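Local coordinates for protein dTDP-4-dehydrorhamnose 3,5-epimerase (Elizabethkingia anophelis NUHP1, PDB 6C46) that probably catalyses the epimerization of dTDP-4-dehydro-6-deoxyglucose at positions 3 and 5 of the sugar to dTDP-4-dehydro-beta-L-rhamnose, a step in dTDP-L-rhamnose biosynthesis, at residues A[167-170]-A[171-174]. Residues are numbered along the deposited sequence; the frame is centred on the assembly and turned at random.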
ATOM      1  N   ILE A 167      18.361 -16.193  11.058  1.00 25.02           N
ATOM      2  CA  ILE A 167      18.090 -16.479  12.468  1.00 23.43           C
ATOM      3  C   ILE A 167      18.444 -17.930  12.758  1.00 28.81           C
ATOM      4  O   ILE A 167      18.637 -18.711  11.812  1.00 34.85           O
ATOM      5  CB  ILE A 167      16.628 -16.164  12.818  1.00 22.86           C
ATOM      6  CG1 ILE A 167      15.699 -17.181  12.157  1.00 27.39           C
ATOM      7  CG2 ILE A 167      16.299 -14.690  12.407  1.00 22.35           C
ATOM      8  CD1 ILE A 167      14.233 -17.081  12.592  1.00 24.28           C
ATOM      9  N   PRO A 168      18.570 -18.326  14.027  1.00 33.66           N
ATOM     10  CA  PRO A 168      18.880 -19.728  14.330  1.00 37.18           C
ATOM     11  C   PRO A 168      17.793 -20.640  13.795  1.00 36.32           C
ATOM     12  O   PRO A 168      16.605 -20.307  13.831  1.00 29.90           O
ATOM     13  CB  PRO A 168      18.935 -19.758  15.862  1.00 39.63           C
ATOM     14  CG  PRO A 168      19.233 -18.353  16.257  1.00 39.10           C
ATOM     15  CD  PRO A 168      18.540 -17.498  15.247  1.00 35.27           C
ATOM     16  N   GLU A 169      18.215 -21.798  13.284  1.00 35.33           N
ATOM     17  CA  GLU A 169      17.262 -22.740  12.700  1.00 38.72           C
ATOM     18  C   GLU A 169      16.217 -23.195  13.710  1.00 34.49           C
ATOM     19  O   GLU A 169      15.056 -23.408  13.346  1.00 33.08           O
ATOM     20  CB  GLU A 169      18.007 -23.938  12.106  1.00 36.64           C
ATOM     21  CG  GLU A 169      18.842 -23.582  10.890  1.00 47.38           C
ATOM     22  CD  GLU A 169      19.599 -24.769  10.327  1.00 59.95           C
ATOM     23  OE1 GLU A 169      19.592 -25.849  10.957  1.00 67.61           O
ATOM     24  OE2 GLU A 169      20.200 -24.620   9.247  1.00 64.21           O
ATOM     25  N   ALA A 170      16.603 -23.349  14.980  1.00 34.69           N
ATOM     26  CA  ALA A 170      15.647 -23.747  16.010  1.00 34.15           C
ATOM     27  C   ALA A 170      14.555 -22.704  16.221  1.00 38.49           C
ATOM     28  O   ALA A 170      13.505 -23.030  16.798  1.00 35.03           O
ATOM     29  CB  ALA A 170      16.371 -24.012  17.328  1.00 39.98           C
ATOM     30  N   ASP A 171      14.794 -21.449  15.816  1.00 35.00           N
ATOM     31  CA  ASP A 171      13.800 -20.390  15.973  1.00 27.14           C
ATOM     32  C   ASP A 171      12.783 -20.334  14.840  1.00 31.03           C
ATOM     33  O   ASP A 171      11.767 -19.644  14.987  1.00 25.38           O
ATOM     34  CB  ASP A 171      14.473 -19.008  16.053  1.00 28.56           C
ATOM     35  CG  ASP A 171      15.294 -18.819  17.306  1.00 36.70           C
ATOM     36  OD1 ASP A 171      15.295 -19.731  18.145  1.00 34.27           O
ATOM     37  OD2 ASP A 171      15.908 -17.744  17.466  1.00 37.98           O
ATOM     38  N   MET A 172      13.016 -21.026  13.724  1.00 27.49           N
ATOM     39  CA  MET A 172      12.148 -20.877  12.558  1.00 32.02           C
ATOM     40  C   MET A 172      10.838 -21.628  12.771  1.00 31.87           C
ATOM     41  O   MET A 172      10.820 -22.754  13.280  1.00 30.68           O
ATOM     42  CB  MET A 172      12.853 -21.378  11.298  1.00 25.26           C
ATOM     43  CG  MET A 172      14.125 -20.626  10.979  1.00 29.26           C
ATOM     44  SD  MET A 172      15.100 -21.481   9.718  1.00 35.06           S
ATOM     45  CE  MET A 172      16.569 -20.448   9.636  1.00 29.94           C
ATOM     46  N   ILE A 173       9.739 -20.987  12.389  1.00 27.43           N
ATOM     47  CA  ILE A 173       8.403 -21.560  12.487  1.00 32.61           C
ATOM     48  C   ILE A 173       7.853 -21.711  11.073  1.00 32.93           C
ATOM     49  O   ILE A 173       7.637 -20.709  10.382  1.00 24.06           O
ATOM     50  CB  ILE A 173       7.482 -20.679  13.345  1.00 36.14           C
ATOM     51  CG1 ILE A 173       8.070 -20.520  14.756  1.00 36.53           C
ATOM     52  CG2 ILE A 173       6.069 -21.242  13.358  1.00 31.25           C
ATOM     53  CD1 ILE A 173       7.337 -19.485  15.605  1.00 40.75           C
ATOM     54  N   LEU A 174       7.605 -22.953  10.653  1.00 29.29           N
ATOM     55  CA  LEU A 174       7.200 -23.246   9.282  1.00 32.58           C
ATOM     56  C   LEU A 174       5.873 -23.979   9.255  1.00 28.25           C
ATOM     57  O   LEU A 174       5.624 -24.856  10.086  1.00 27.83           O
ATOM     58  CB  LEU A 174       8.243 -24.112   8.574  1.00 36.45           C
ATOM     59  CG  LEU A 174       9.526 -23.336   8.361  1.00 38.14           C
ATOM     60  CD1 LEU A 174      10.665 -24.131   8.930  1.00 46.78           C
ATOM     61  CD2 LEU A 174       9.691 -22.993   6.887  1.00 29.47           C
TER
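D171 and M172 fold back on the residues just before them and close a short 3-10 turn. Two consecutive i to i+3 backbone bonds define it. D171 N donates to P168 O at 2.9 Å, and M172 N donates to E169 O at 3.2 Å.

The D171 carboxylate lies obliquely off one face of the P168 ring, at its CG-CD end. Its CG stands anti to the carbonyl carbon (chi1 -67°), which brings OD2 to 3.5 Å from P168 CD and 3.6 Å from P168 CG. This is van der Waals contact between a carboxylate oxygen and ring carbons. OD2 is hydrogen-bonded to the hydroxyl of Y63, in the loop between strands 55-62 and 66-72.

M172 runs extended beyond CG along the start of the turn. Its SD lies 3.9 Å from E169 CA, and its CE comes within 3.5 Å of I167 O. I167 meets the base of this side chain, with CD1 3.9 Å from M172 CG. The same CD1 lies 4.0 Å from D171 CB. Further out, I167 also rests on Y63 and L132, while M172 packs on W165 and L66.

The turn lies at the surface, in the loop between strand 151-153 and helix 176-179, away from the annotated sites of this enzyme of the cupin superfamily. Beyond it, I173 forms backbone hydrogen bonds with G64 and L66. The chemistry is divided: backbone bonds set the turn, the aspartate ties it to Y63, and the isoleucine and methionine join it to neighbouring apolar side chains of the same chain.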